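Local coordinates for L-2,4-diaminobutyric acid acetyltransferase (Geobacillus sp., PDB 6SK1), which catalyses transfer of an acetyl group from acetyl-coenzyme A to L-2,4-diaminobutyrate, a step on the pathway to the compatible solute ectoine, at residues Tyr21-Ala26 against Thr60-Glu65; Gly72-Phe77 against Ala105-Leu110; Leu86-Val91 against Ile122-Ser127; Val126-Met131 against Asp167-Val172. All blocks are in the same frame, centred on the assembly; numbering follows the deposited sequence. Where two conformers were deposited one is given.

Contact 1 (Tyr21-Ala26 against Thr60-Glu65)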
# COMPACT_ATOMS: atom_id res chain seq x y z
N TYR A 21 10.54 -10.92 -16.97
CA TYR A 21 9.81 -10.86 -15.70
C TYR A 21 10.82 -10.59 -14.58
O TYR A 21 11.75 -11.39 -14.39
CB TYR A 21 9.06 -12.15 -15.45
CG TYR A 21 8.02 -12.32 -16.52
CD1 TYR A 21 6.77 -11.74 -16.41
CD2 TYR A 21 8.32 -13.03 -17.70
CE1 TYR A 21 5.84 -11.80 -17.46
CE2 TYR A 21 7.39 -13.11 -18.70
CZ TYR A 21 6.14 -12.51 -18.55
OH TYR A 21 5.19 -12.57 -19.56
N ARG A 22 10.70 -9.47 -13.93
CA ARG A 22 11.65 -9.12 -12.90
C ARG A 22 10.96 -8.46 -11.73
O ARG A 22 9.83 -8.05 -11.84
CB ARG A 22 12.75 -8.25 -13.41
CG ARG A 22 12.26 -6.97 -13.91
CD ARG A 22 13.53 -6.08 -14.18
NE ARG A 22 13.21 -4.79 -14.71
CZ ARG A 22 12.85 -3.69 -13.95
NH1 ARG A 22 12.75 -3.72 -12.58
NH2 ARG A 22 12.53 -2.53 -14.56
N ARG A 23 11.66 -8.24 -10.65
CA ARG A 23 11.10 -7.49 -9.52
C ARG A 23 11.12 -6.03 -9.86
O ARG A 23 12.06 -5.49 -10.45
CB ARG A 23 11.98 -7.67 -8.31
CG ARG A 23 12.14 -9.07 -7.82
CD ARG A 23 10.90 -9.82 -7.72
NE ARG A 23 11.04 -11.05 -6.95
CZ ARG A 23 10.06 -11.86 -6.59
NH1 ARG A 23 10.30 -12.96 -5.86
NH2 ARG A 23 8.81 -11.53 -6.88
N PRO A 24 10.06 -5.31 -9.41
CA PRO A 24 10.18 -3.86 -9.45
C PRO A 24 11.15 -3.36 -8.40
O PRO A 24 11.34 -4.02 -7.43
CB PRO A 24 8.75 -3.43 -9.09
CG PRO A 24 8.30 -4.47 -8.10
CD PRO A 24 8.86 -5.79 -8.67
N GLU A 25 11.67 -2.17 -8.61
CA GLU A 25 12.53 -1.42 -7.72
C GLU A 25 11.91 -0.05 -7.51
O GLU A 25 11.03 0.35 -8.28
CB GLU A 25 13.94 -1.35 -8.26
CG GLU A 25 14.53 -2.73 -8.47
CD GLU A 25 14.86 -3.50 -7.28
OE1 GLU A 25 15.25 -4.74 -7.38
OE2 GLU A 25 14.78 -3.03 -6.14
N ALA A 26 12.39 0.67 -6.54
CA ALA A 26 11.83 2.00 -6.31
C ALA A 26 11.97 2.86 -7.52
O ALA A 26 11.10 3.67 -7.83
CB ALA A 26 12.49 2.65 -5.06
N THR A 60 7.08 -9.84 -3.35
CA THR A 60 5.73 -10.21 -3.68
C THR A 60 5.16 -9.37 -4.79
O THR A 60 3.90 -9.30 -4.93
CB THR A 60 4.79 -10.23 -2.47
OG1 THR A 60 4.87 -9.02 -1.77
CG2 THR A 60 5.26 -11.34 -1.53
N CYS A 61 6.01 -8.79 -5.64
CA CYS A 61 5.59 -8.07 -6.83
C CYS A 61 6.36 -8.55 -8.02
O CYS A 61 7.44 -9.18 -7.91
CB CYS A 61 5.80 -6.55 -6.68
SG CYS A 61 4.86 -5.80 -5.30
N MET A 62 5.90 -8.22 -9.24
CA MET A 62 6.62 -8.54 -10.47
C MET A 62 6.32 -7.52 -11.52
O MET A 62 5.18 -7.00 -11.54
CB MET A 62 6.24 -9.92 -10.96
CG MET A 62 7.24 -10.49 -11.97
SD MET A 62 8.78 -11.14 -11.27
CE MET A 62 8.21 -12.59 -10.48
N ILE A 63 7.25 -7.22 -12.36
CA ILE A 63 7.15 -6.38 -13.59
C ILE A 63 7.35 -7.29 -14.79
O ILE A 63 8.20 -8.17 -14.75
CB ILE A 63 8.28 -5.33 -13.60
CG1 ILE A 63 7.81 -4.25 -12.73
CG2 ILE A 63 8.68 -4.84 -15.01
CD1 ILE A 63 8.67 -3.00 -12.68
N ALA A 64 6.62 -6.99 -15.85
CA ALA A 64 6.91 -7.52 -17.19
C ALA A 64 7.40 -6.39 -18.03
O ALA A 64 6.84 -5.34 -18.10
CB ALA A 64 5.67 -8.10 -17.82
N GLU A 65 8.53 -6.64 -18.70
CA GLU A 65 9.11 -5.62 -19.56
C GLU A 65 9.39 -6.20 -20.98
O GLU A 65 9.75 -7.36 -21.11
CB GLU A 65 10.43 -5.20 -18.87
CG GLU A 65 11.21 -3.96 -19.22
CD GLU A 65 12.26 -3.66 -18.09
OE1 GLU A 65 13.02 -4.57 -17.75
OE2 GLU A 65 12.33 -2.56 -17.59
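Glu65 OE2 is gripped by two arginines: Arg22 NH2 donates to it over 3.0 Å, and Arg31 on helix 29-38 forms a second salt bridge. The bridge closes an antiparallel pairing at one edge of the GNAT sheet, where strand 19-22 runs beside strand 61-66. Arg22 holds the carboxylate side-on, its NE reaching Glu65 OE1 at 3.1 Å. Both oxygens lie close to the guanidinium plane but are met from above the carboxylate plane, because the two flat groups are turned 48° apart. With CG between the backbone N and the carbonyl carbon (chi1 62°) and the chain extended as far as NE, Arg22 lies alongside Ile63, whose CG2 covers one guanidinium face. NH1 turns the other way, to Arg23 O and to Asp28. A methionine in place of Arg22 would probably leave Glu65 with Arg31 as its remaining salt-bridge mate and Asp28 without this one. Beneath, Arg22 and Ile63 form a hydrogen-bonded pair, Ile63 N meeting Arg22 O at 2.8 Å and Arg22 N meeting Ile63 O at 2.9 Å. Just past the end of the strand, Pro24 CB rests on Ile63 CD1, and the ring's CG lies 3.5 Å from Cys61 CB. Arg23 bends at chi2 (-46°), which brings its tip back to the neighbouring strand, where NH2 donates to Cys61 O at 2.9 Å with the oxygen at the guanidinium edge.

Contact 2 (Gly72-Phe77 against Ala105-Leu110)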
# COMPACT_ATOMS: atom_id res chain seq x y z
N GLY A 72 3.74 -4.76 -17.92
CA GLY A 72 2.90 -5.41 -16.96
C GLY A 72 3.39 -5.20 -15.54
O GLY A 72 4.59 -5.02 -15.31
N PHE A 73 2.47 -5.26 -14.61
CA PHE A 73 2.78 -5.18 -13.18
C PHE A 73 1.80 -5.95 -12.34
O PHE A 73 0.58 -5.96 -12.61
CB PHE A 73 2.69 -3.71 -12.73
CG PHE A 73 2.97 -3.41 -11.26
CD1 PHE A 73 4.28 -3.51 -10.79
CD2 PHE A 73 1.98 -3.01 -10.45
CE1 PHE A 73 4.57 -3.24 -9.42
CE2 PHE A 73 2.28 -2.69 -9.07
CZ PHE A 73 3.54 -2.84 -8.65
N ILE A 74 2.28 -6.59 -11.28
CA ILE A 74 1.45 -7.26 -10.28
C ILE A 74 1.99 -6.89 -8.93
O ILE A 74 3.23 -6.98 -8.70
CB ILE A 74 1.31 -8.74 -10.54
CG1 ILE A 74 0.34 -9.41 -9.58
CG2 ILE A 74 2.65 -9.47 -10.51
CD1 ILE A 74 -0.05 -10.83 -9.96
N SER A 75 1.10 -6.51 -8.01
CA SER A 75 1.49 -6.21 -6.64
C SER A 75 0.67 -7.08 -5.71
O SER A 75 -0.54 -7.26 -5.84
CB SER A 75 1.40 -4.79 -6.27
OG SER A 75 0.05 -4.35 -6.42
N ALA A 76 1.36 -7.58 -4.69
CA ALA A 76 0.76 -8.43 -3.67
C ALA A 76 1.45 -8.21 -2.38
O ALA A 76 2.56 -7.71 -2.33
CB ALA A 76 0.78 -9.90 -4.07
N PHE A 77 0.83 -8.65 -1.31
CA PHE A 77 1.47 -8.69 0.02
C PHE A 77 1.04 -9.98 0.70
O PHE A 77 -0.06 -10.50 0.50
CB PHE A 77 1.08 -7.46 0.89
CG PHE A 77 -0.37 -7.23 1.07
CD1 PHE A 77 -1.07 -7.88 2.08
CD2 PHE A 77 -1.09 -6.41 0.22
CE1 PHE A 77 -2.43 -7.65 2.26
CE2 PHE A 77 -2.43 -6.18 0.43
CZ PHE A 77 -3.10 -6.84 1.44
N ALA A 105 1.71 -15.16 -16.84
CA ALA A 105 3.13 -15.40 -16.55
C ALA A 105 3.56 -14.63 -15.32
O ALA A 105 4.40 -15.18 -14.54
CB ALA A 105 3.96 -15.01 -17.72
N MET A 106 3.09 -13.41 -15.13
CA MET A 106 3.44 -12.67 -13.89
C MET A 106 2.94 -13.40 -12.67
O MET A 106 3.65 -13.55 -11.66
CB MET A 106 2.88 -11.26 -13.90
CG MET A 106 3.47 -10.33 -14.93
SD MET A 106 3.07 -8.60 -14.65
CE MET A 106 1.29 -8.65 -15.06
N LEU A 107 1.68 -13.83 -12.66
CA LEU A 107 1.09 -14.50 -11.54
C LEU A 107 1.81 -15.86 -11.27
O LEU A 107 2.15 -16.19 -10.13
CB LEU A 107 -0.43 -14.69 -11.71
CG LEU A 107 -1.17 -15.44 -10.61
CD1 LEU A 107 -0.99 -14.81 -9.23
CD2 LEU A 107 -2.59 -15.63 -11.03
N THR A 108 1.96 -16.64 -12.32
CA THR A 108 2.58 -17.96 -12.19
C THR A 108 4.03 -17.79 -11.71
O THR A 108 4.46 -18.50 -10.77
CB THR A 108 2.55 -18.65 -13.57
OG1 THR A 108 1.18 -18.78 -13.97
CG2 THR A 108 3.15 -20.00 -13.58
N GLY A 109 4.71 -16.82 -12.25
CA GLY A 109 6.11 -16.57 -11.83
C GLY A 109 6.15 -16.11 -10.43
O GLY A 109 6.97 -16.60 -9.61
N LEU A 110 5.28 -15.27 -9.98
CA LEU A 110 5.29 -14.79 -8.62
C LEU A 110 5.17 -15.94 -7.64
O LEU A 110 5.87 -16.06 -6.59
CB LEU A 110 4.12 -13.83 -8.53
CG LEU A 110 4.02 -12.98 -7.36
CD1 LEU A 110 5.11 -11.91 -7.36
CD2 LEU A 110 2.61 -12.30 -7.21
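Strand 72-77 and helix 105-110 pass with their axes 8.9 Å apart at closest, their N-to-C directions 41° from each other, so the helix lies across one face of the sheet with Ile74 and Met106 nearest in register. Met106 slides past Ile74 in the opposite direction, and Ile74 CG2 touches Met106 CB at 3.8 Å. The Met106 thioether reaches the strand backbone itself: SD lies 3.4 Å from Phe73 N, and CE settles 3.7 Å from Phe73 O, the chain being bent at the last torsion (chi3 -70°). Gly72 makes room for this, since a beta carbon there would come within 3.1 Å of Met106 SD. This is the packing of the GNAT fold in which the central sheet is covered by the helix that follows the coenzyme-A-binding loop; the Met106 side chain is about 6 Å from the bound coenzyme A at the nearest atoms. Further along, Ile74 holds CG1 anti to its N (chi1 -175°) and sends CD1 out toward the helix. There it meets Leu110 CD2 tip to tip at 4.1 Å and crosses Leu107 CD1 at 4.2 Å. Leu107 also packs on Phe137 and Tyr140 of helix 131-143, while Leu110 CD2 reaches on to Ala76 CB.

Contact 3 (Leu86-Val91 against Ile122-Ser127). With COA (coenzyme A), chain B.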
# COMPACT_ATOMS: atom_id res chain seq x y z
N LEU A 86 -1.64 -14.72 0.44
CA LEU A 86 -1.05 -13.72 -0.48
C LEU A 86 -2.22 -12.94 -1.04
O LEU A 86 -3.06 -13.55 -1.76
CB LEU A 86 -0.28 -14.40 -1.61
CG LEU A 86 0.46 -13.40 -2.50
CD1 LEU A 86 1.62 -12.71 -1.81
CD2 LEU A 86 0.83 -14.04 -3.78
N PHE A 87 -2.32 -11.64 -0.74
CA PHE A 87 -3.38 -10.82 -1.29
C PHE A 87 -2.82 -10.11 -2.50
O PHE A 87 -1.87 -9.30 -2.35
CB PHE A 87 -3.92 -9.85 -0.25
CG PHE A 87 -5.19 -9.20 -0.66
CD1 PHE A 87 -5.15 -8.16 -1.55
CD2 PHE A 87 -6.40 -9.63 -0.21
CE1 PHE A 87 -6.29 -7.61 -2.00
CE2 PHE A 87 -7.55 -9.11 -0.68
CZ PHE A 87 -7.54 -8.09 -1.57
N VAL A 88 -3.39 -10.36 -3.68
CA VAL A 88 -3.00 -9.68 -4.91
C VAL A 88 -3.87 -8.46 -5.08
O VAL A 88 -5.08 -8.58 -5.17
CB VAL A 88 -3.08 -10.60 -6.11
CG1 VAL A 88 -2.76 -9.81 -7.38
CG2 VAL A 88 -2.16 -11.80 -5.97
N TRP A 89 -3.29 -7.27 -4.99
CA TRP A 89 -4.17 -6.09 -4.99
C TRP A 89 -4.17 -5.30 -6.26
O TRP A 89 -5.06 -4.48 -6.43
CB TRP A 89 -4.03 -5.30 -3.84
CG TRP A 89 -2.72 -4.65 -3.64
CD1 TRP A 89 -1.57 -5.23 -3.21
CD2 TRP A 89 -2.55 -3.20 -3.52
NE1 TRP A 89 -0.58 -4.25 -3.05
CE2 TRP A 89 -1.15 -2.97 -3.17
CE3 TRP A 89 -3.44 -2.03 -3.64
CZ2 TRP A 89 -0.63 -1.67 -2.95
CZ3 TRP A 89 -2.88 -0.80 -3.44
CH2 TRP A 89 -1.49 -0.58 -3.05
N GLN A 90 -3.17 -5.48 -7.13
CA GLN A 90 -3.21 -4.82 -8.42
C GLN A 90 -2.58 -5.68 -9.46
O GLN A 90 -1.52 -6.28 -9.23
CB GLN A 90 -2.51 -3.48 -8.38
CG GLN A 90 -2.83 -2.49 -9.51
CD GLN A 90 -2.86 -0.95 -8.98
OE1 GLN A 90 -2.01 -0.43 -8.13
NE2 GLN A 90 -3.95 -0.22 -9.39
N VAL A 91 -3.17 -5.79 -10.68
CA VAL A 91 -2.56 -6.46 -11.82
C VAL A 91 -2.88 -5.57 -12.99
O VAL A 91 -4.03 -5.14 -13.13
CB VAL A 91 -3.07 -7.89 -12.13
CG1 VAL A 91 -2.09 -8.51 -13.06
CG2 VAL A 91 -3.26 -8.69 -10.89
N ILE A 122 -4.48 -17.62 -2.27
CA ILE A 122 -4.37 -16.33 -3.01
C ILE A 122 -5.71 -15.70 -2.81
O ILE A 122 -6.76 -16.33 -3.06
CB ILE A 122 -4.05 -16.53 -4.45
CG1 ILE A 122 -2.65 -17.12 -4.60
CG2 ILE A 122 -4.35 -15.28 -5.24
CD1 ILE A 122 -2.40 -17.57 -6.03
N GLU A 123 -5.74 -14.42 -2.48
CA GLU A 123 -6.99 -13.64 -2.31
C GLU A 123 -6.83 -12.36 -3.15
O GLU A 123 -5.78 -11.76 -3.20
CB GLU A 123 -7.29 -13.35 -0.89
CG GLU A 123 -7.42 -14.68 -0.12
CD GLU A 123 -7.87 -14.54 1.27
OE1 GLU A 123 -8.13 -13.43 1.78
OE2 GLU A 123 -7.84 -15.61 1.98
N THR A 124 -7.94 -11.98 -3.76
CA THR A 124 -7.95 -10.79 -4.59
C THR A 124 -9.36 -10.31 -4.71
O THR A 124 -10.24 -11.14 -4.50
CB THR A 124 -7.31 -11.08 -5.96
OG1 THR A 124 -7.08 -9.84 -6.61
CG2 THR A 124 -8.13 -11.96 -6.78
N THR A 125 -9.61 -9.16 -5.26
CA THR A 125 -11.00 -8.74 -5.60
C THR A 125 -11.08 -8.60 -7.07
O THR A 125 -10.18 -8.04 -7.66
CB THR A 125 -11.48 -7.54 -4.77
OG1 THR A 125 -10.72 -6.36 -5.17
CG2 THR A 125 -11.51 -7.78 -3.36
N VAL A 126 -12.25 -8.88 -7.65
CA VAL A 126 -12.48 -8.76 -9.09
C VAL A 126 -13.88 -8.30 -9.37
O VAL A 126 -14.80 -8.94 -8.88
CB VAL A 126 -12.27 -10.08 -9.74
CG1 VAL A 126 -12.35 -9.95 -11.26
CG2 VAL A 126 -10.82 -10.60 -9.46
N SER A 127 -14.01 -7.21 -10.08
CA SER A 127 -15.35 -6.69 -10.39
C SER A 127 -16.13 -7.68 -11.27
O SER A 127 -15.56 -8.45 -12.07
CB SER A 127 -15.31 -5.39 -10.98
OG SER A 127 -15.24 -5.55 -12.43
N1A COA B . -11.78 -11.71 -22.27
C2A COA B . -11.83 -12.96 -21.92
N3A COA B . -10.83 -13.69 -21.45
C4A COA B . -9.70 -12.96 -21.28
C5A COA B . -9.54 -11.62 -21.60
C6A COA B . -10.67 -10.91 -22.14
N6A COA B . -10.63 -9.65 -22.47
N7A COA B . -8.27 -11.18 -21.30
C8A COA B . -7.74 -12.29 -20.83
N9A COA B . -8.50 -13.34 -20.78
C1B COA B . -8.18 -14.63 -20.25
C2B COA B . -7.11 -15.41 -20.94
O2B COA B . -7.75 -16.20 -22.00
C3B COA B . -6.44 -16.24 -19.87
O3B COA B . -7.31 -17.35 -19.53
P3B COA B . -6.74 -18.84 -19.19
O7A COA B . -5.98 -18.66 -17.93
O8A COA B . -8.07 -19.68 -19.13
O9A COA B . -5.90 -19.19 -20.38
C4B COA B . -6.51 -15.28 -18.70
O4B COA B . -7.59 -14.41 -18.94
C5B COA B . -5.29 -14.43 -18.52
O5B COA B . -4.84 -13.89 -19.78
P1A COA B . -3.57 -13.02 -19.97
O1A COA B . -3.34 -12.87 -21.44
O2A COA B . -2.46 -13.56 -19.11
O3A COA B . -4.04 -11.63 -19.38
P2A COA B . -3.48 -10.19 -19.74
O4A COA B . -1.98 -10.26 -19.84
O5A COA B . -4.22 -9.62 -20.92
O6A COA B . -3.84 -9.33 -18.44
CBP COA B . -5.37 -8.10 -17.09
CCP COA B . -5.12 -9.41 -17.77
CDP COA B . -6.57 -8.32 -16.20
CEP COA B . -4.17 -7.79 -16.20
CAP COA B . -5.59 -6.95 -18.08
OAP COA B . -6.85 -7.23 -18.81
C9P COA B . -5.66 -5.62 -17.46
O9P COA B . -4.62 -5.01 -17.25
N8P COA B . -6.84 -5.15 -17.17
C7P COA B . -6.99 -3.73 -16.71
C6P COA B . -6.50 -3.67 -15.29
C5P COA B . -7.29 -4.60 -14.39
O5P COA B . -8.46 -4.61 -14.50
N4P COA B . -6.65 -5.39 -13.47
C3P COA B . -7.19 -6.24 -12.57
C2P COA B . -7.69 -5.40 -11.40
S1P COA B . -6.27 -4.72 -10.34
O HOH W 1 -7.92 -6.04 -7.19
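Leu86 O accepts the Glu123 amide N at 2.9 Å, part of the parallel pairing of strands 85-93 and 121-125. Phe87 comes next. Its CG stands anti to the backbone N (chi1 -168°), which swings the ring over the neighbouring strand, where Glu123 O lies 3.6 Å above the ring plane and toward its rim; Thr124 CA sits over the same face. Phe77 also packs against this ring at a small interplanar angle, and Tyr56 of the second subunit meets it obliquely. A serine in place of Phe87 would probably uncover the backbone at Glu123 and Thr124 and open a gap between Phe77 and the neighbouring subunit. Val88 N donates to Glu123 O at 2.8 Å, nearly in line with the C=O bond, and its CG2 lies beside Ile122 CG2. Its own carbonyl has a side-chain partner: Thr124 OG1 donates to Val88 O at 2.8 Å, tilted 30° from the carbonyl plane. Beyond this point the backbones part. A water lies between Trp89 O and Thr125 O, 3.1 Å from the latter, and Trp89 and Gln90, both facing Ser75, make a classic beta bulge. Gln90 CA then lies 3.6 Å from the coenzyme's S1P, and Val91 O accepts N4P of the pantetheine arm at 2.7 Å. Parallel strands that pair at one end and splay around a bulge in the first of them, admitting the pantetheine arm at the opening, are the hallmark of the coenzyme A site in GNAT acetyltransferases.

Contact 4 (Val126-Met131 against Asp167-Val172). With COA (coenzyme A), chain B.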
# COMPACT_ATOMS: atom_id res chain seq x y z
N VAL A 126 -12.25 -8.88 -7.65
CA VAL A 126 -12.48 -8.76 -9.09
C VAL A 126 -13.88 -8.30 -9.37
O VAL A 126 -14.80 -8.94 -8.88
CB VAL A 126 -12.27 -10.08 -9.74
CG1 VAL A 126 -12.35 -9.95 -11.26
CG2 VAL A 126 -10.82 -10.60 -9.46
N SER A 127 -14.01 -7.21 -10.08
CA SER A 127 -15.35 -6.69 -10.39
C SER A 127 -16.13 -7.68 -11.27
O SER A 127 -15.56 -8.45 -12.07
CB SER A 127 -15.31 -5.39 -10.98
OG SER A 127 -15.24 -5.55 -12.43
N PRO A 128 -17.46 -7.64 -11.20
CA PRO A 128 -18.23 -8.60 -12.05
C PRO A 128 -18.00 -8.43 -13.53
O PRO A 128 -18.20 -9.43 -14.26
CB PRO A 128 -19.65 -8.35 -11.65
CG PRO A 128 -19.54 -7.71 -10.21
CD PRO A 128 -18.30 -6.94 -10.26
N SER A 129 -17.73 -7.27 -14.02
CA SER A 129 -17.52 -7.07 -15.44
C SER A 129 -16.11 -7.35 -15.92
O SER A 129 -15.83 -7.30 -17.09
CB SER A 129 -17.85 -5.68 -15.85
OG SER A 129 -17.03 -4.72 -15.25
N ASN A 130 -15.18 -7.61 -14.99
CA ASN A 130 -13.77 -7.76 -15.36
C ASN A 130 -13.50 -9.20 -15.66
O ASN A 130 -12.94 -9.97 -14.89
CB ASN A 130 -12.91 -7.30 -14.24
CG ASN A 130 -11.47 -7.11 -14.67
OD1 ASN A 130 -11.05 -7.59 -15.71
ND2 ASN A 130 -10.71 -6.29 -13.88
N MET A 131 -13.95 -9.64 -16.82
CA MET A 131 -13.77 -11.03 -17.25
C MET A 131 -12.27 -11.40 -17.36
O MET A 131 -11.88 -12.52 -17.01
CB MET A 131 -14.49 -11.24 -18.61
CG MET A 131 -14.21 -12.60 -19.20
SD MET A 131 -15.05 -13.94 -18.32
CE MET A 131 -14.18 -13.94 -16.77
N ASP A 167 -18.60 -2.96 -7.68
CA ASP A 167 -18.42 -3.88 -6.62
C ASP A 167 -17.10 -4.65 -6.87
O ASP A 167 -16.68 -4.96 -7.98
CB ASP A 167 -19.50 -4.92 -6.68
CG ASP A 167 -20.85 -4.45 -6.18
OD1 ASP A 167 -21.10 -3.49 -5.50
OD2 ASP A 167 -21.85 -5.31 -6.37
N GLU A 168 -16.47 -5.01 -5.74
CA GLU A 168 -15.21 -5.72 -5.67
C GLU A 168 -15.36 -7.01 -4.82
O GLU A 168 -14.83 -7.04 -3.71
CB GLU A 168 -14.20 -4.73 -5.10
CG GLU A 168 -13.64 -3.83 -6.24
CD GLU A 168 -12.94 -4.70 -7.28
OE1 GLU A 168 -13.36 -4.89 -8.29
OE2 GLU A 168 -12.09 -5.44 -7.07
N PRO A 169 -16.05 -8.03 -5.31
CA PRO A 169 -16.13 -9.26 -4.53
C PRO A 169 -14.77 -9.90 -4.33
O PRO A 169 -13.87 -9.79 -5.19
CB PRO A 169 -16.98 -10.19 -5.39
CG PRO A 169 -17.29 -9.48 -6.61
CD PRO A 169 -16.80 -8.08 -6.54
N LEU A 170 -14.63 -10.62 -3.21
CA LEU A 170 -13.40 -11.29 -2.85
C LEU A 170 -13.35 -12.67 -3.36
O LEU A 170 -14.20 -13.50 -3.07
CB LEU A 170 -13.23 -11.28 -1.33
CG LEU A 170 -11.95 -11.90 -0.82
CD1 LEU A 170 -10.79 -11.02 -1.10
CD2 LEU A 170 -12.13 -12.13 0.66
N PHE A 171 -12.34 -12.97 -4.10
CA PHE A 171 -11.96 -14.30 -4.57
C PHE A 171 -10.97 -14.92 -3.65
O PHE A 171 -9.97 -14.28 -3.35
CB PHE A 171 -11.41 -14.24 -6.04
CG PHE A 171 -12.43 -14.02 -7.07
CD1 PHE A 171 -13.20 -12.88 -7.10
CD2 PHE A 171 -12.56 -14.91 -8.10
CE1 PHE A 171 -14.16 -12.69 -8.07
CE2 PHE A 171 -13.52 -14.73 -9.10
CZ PHE A 171 -14.39 -13.64 -9.03
N VAL A 172 -11.24 -16.13 -3.19
CA VAL A 172 -10.36 -16.88 -2.26
C VAL A 172 -9.99 -18.12 -2.96
O VAL A 172 -10.89 -18.97 -3.24
CB VAL A 172 -11.02 -17.17 -0.96
CG1 VAL A 172 -10.09 -18.03 -0.10
CG2 VAL A 172 -11.34 -15.87 -0.28
N1A COA B . -11.78 -11.71 -22.27
C2A COA B . -11.83 -12.96 -21.92
N3A COA B . -10.83 -13.69 -21.45
C4A COA B . -9.70 -12.96 -21.28
C5A COA B . -9.54 -11.62 -21.60
C6A COA B . -10.67 -10.91 -22.14
N6A COA B . -10.63 -9.65 -22.47
N7A COA B . -8.27 -11.18 -21.30
C8A COA B . -7.74 -12.29 -20.83
N9A COA B . -8.50 -13.34 -20.78
C1B COA B . -8.18 -14.63 -20.25
C2B COA B . -7.11 -15.41 -20.94
O2B COA B . -7.75 -16.20 -22.00
C3B COA B . -6.44 -16.24 -19.87
O3B COA B . -7.31 -17.35 -19.53
P3B COA B . -6.74 -18.84 -19.19
O7A COA B . -5.98 -18.66 -17.93
O8A COA B . -8.07 -19.68 -19.13
O9A COA B . -5.90 -19.19 -20.38
C4B COA B . -6.51 -15.28 -18.70
O4B COA B . -7.59 -14.41 -18.94
C5B COA B . -5.29 -14.43 -18.52
O5B COA B . -4.84 -13.89 -19.78
P1A COA B . -3.57 -13.02 -19.97
O1A COA B . -3.34 -12.87 -21.44
O2A COA B . -2.46 -13.56 -19.11
O3A COA B . -4.04 -11.63 -19.38
P2A COA B . -3.48 -10.19 -19.74
O4A COA B . -1.98 -10.26 -19.84
O5A COA B . -4.22 -9.62 -20.92
O6A COA B . -3.84 -9.33 -18.44
CBP COA B . -5.37 -8.10 -17.09
CCP COA B . -5.12 -9.41 -17.77
CDP COA B . -6.57 -8.32 -16.20
CEP COA B . -4.17 -7.79 -16.20
CAP COA B . -5.59 -6.95 -18.08
OAP COA B . -6.85 -7.23 -18.81
C9P COA B . -5.66 -5.62 -17.46
O9P COA B . -4.62 -5.01 -17.25
N8P COA B . -6.84 -5.15 -17.17
C7P COA B . -6.99 -3.73 -16.71
C6P COA B . -6.50 -3.67 -15.29
C5P COA B . -7.29 -4.60 -14.39
O5P COA B . -8.46 -4.61 -14.50
N4P COA B . -6.65 -5.39 -13.47
C3P COA B . -7.19 -6.24 -12.57
C2P COA B . -7.69 -5.40 -11.40
S1P COA B . -6.27 -4.72 -10.34
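Val126 N donates to Pro169 O at 3.1 Å, the one backbone hydrogen bond between these segments. It carries the pairing of GNAT strands 121-125 and 168-173 a step past the end of the former, into the loop that leads to helix 131-143. A weaker polar contact follows: Asp167 O receives the CA-H of Ser127 at a C-to-O distance of 3.3 Å, but this buried carbonyl finds no hydrogen-bond donor. Pro128 CD merely packs against the same oxygen, 3.4 Å from Asp167 O, as Pro169 CD does against Val126 O.

The apolar contacts centre on Val126 and the two prolines. Val126 crosses Phe171 at about a right angle: its CB stands 3.6 Å from Phe171 CE1, while CG2 sits over one face of the ring, 4.1 Å above the plane and toward the rim. Phe171 points its CG anti to its carbonyl carbon (chi1 -74°), bringing the ring under the valine, and it also packs on Arg134 and Leu138 of helix 131-143. Pro128 CD and Pro169 CD meet at 4.2 Å.

Bonds within the loop and to the ligand make up the third group. Ser127 to Asn130 form a type I turn, closed by Asn130 N donating to Ser127 O at 3.1 Å, which sets Asn130 at the helix start. There its amide serves two partners: OD1 caps Ser133 N, and ND2 donates to the coenzyme A carbonyl O5P at 2.9 Å, with an N-H...O angle of 145°.

All four contacts reach the same seven-stranded mixed sheet. Contact 1 lies at the edge formed by strand 19-22, and contact 4 beyond the chain's centre, their centres about 24 Å apart. Between them, contact 2 packs helix 102-112 on strand 69-79, and contact 3 joins the two strands that this helix links in a beta-alpha-beta unit; the centres of contacts 2 and 3 are about 10 Å apart, and their segments alternate along the chain. Contact 1 closes before contact 2 opens, whereas contact 4 begins where contact 3 ends, sharing Val126 and Ser127. Contacts 3 and 4 both touch coenzyme A, whose pantetheine arm lies where strands 85-93 and 121-125 separate.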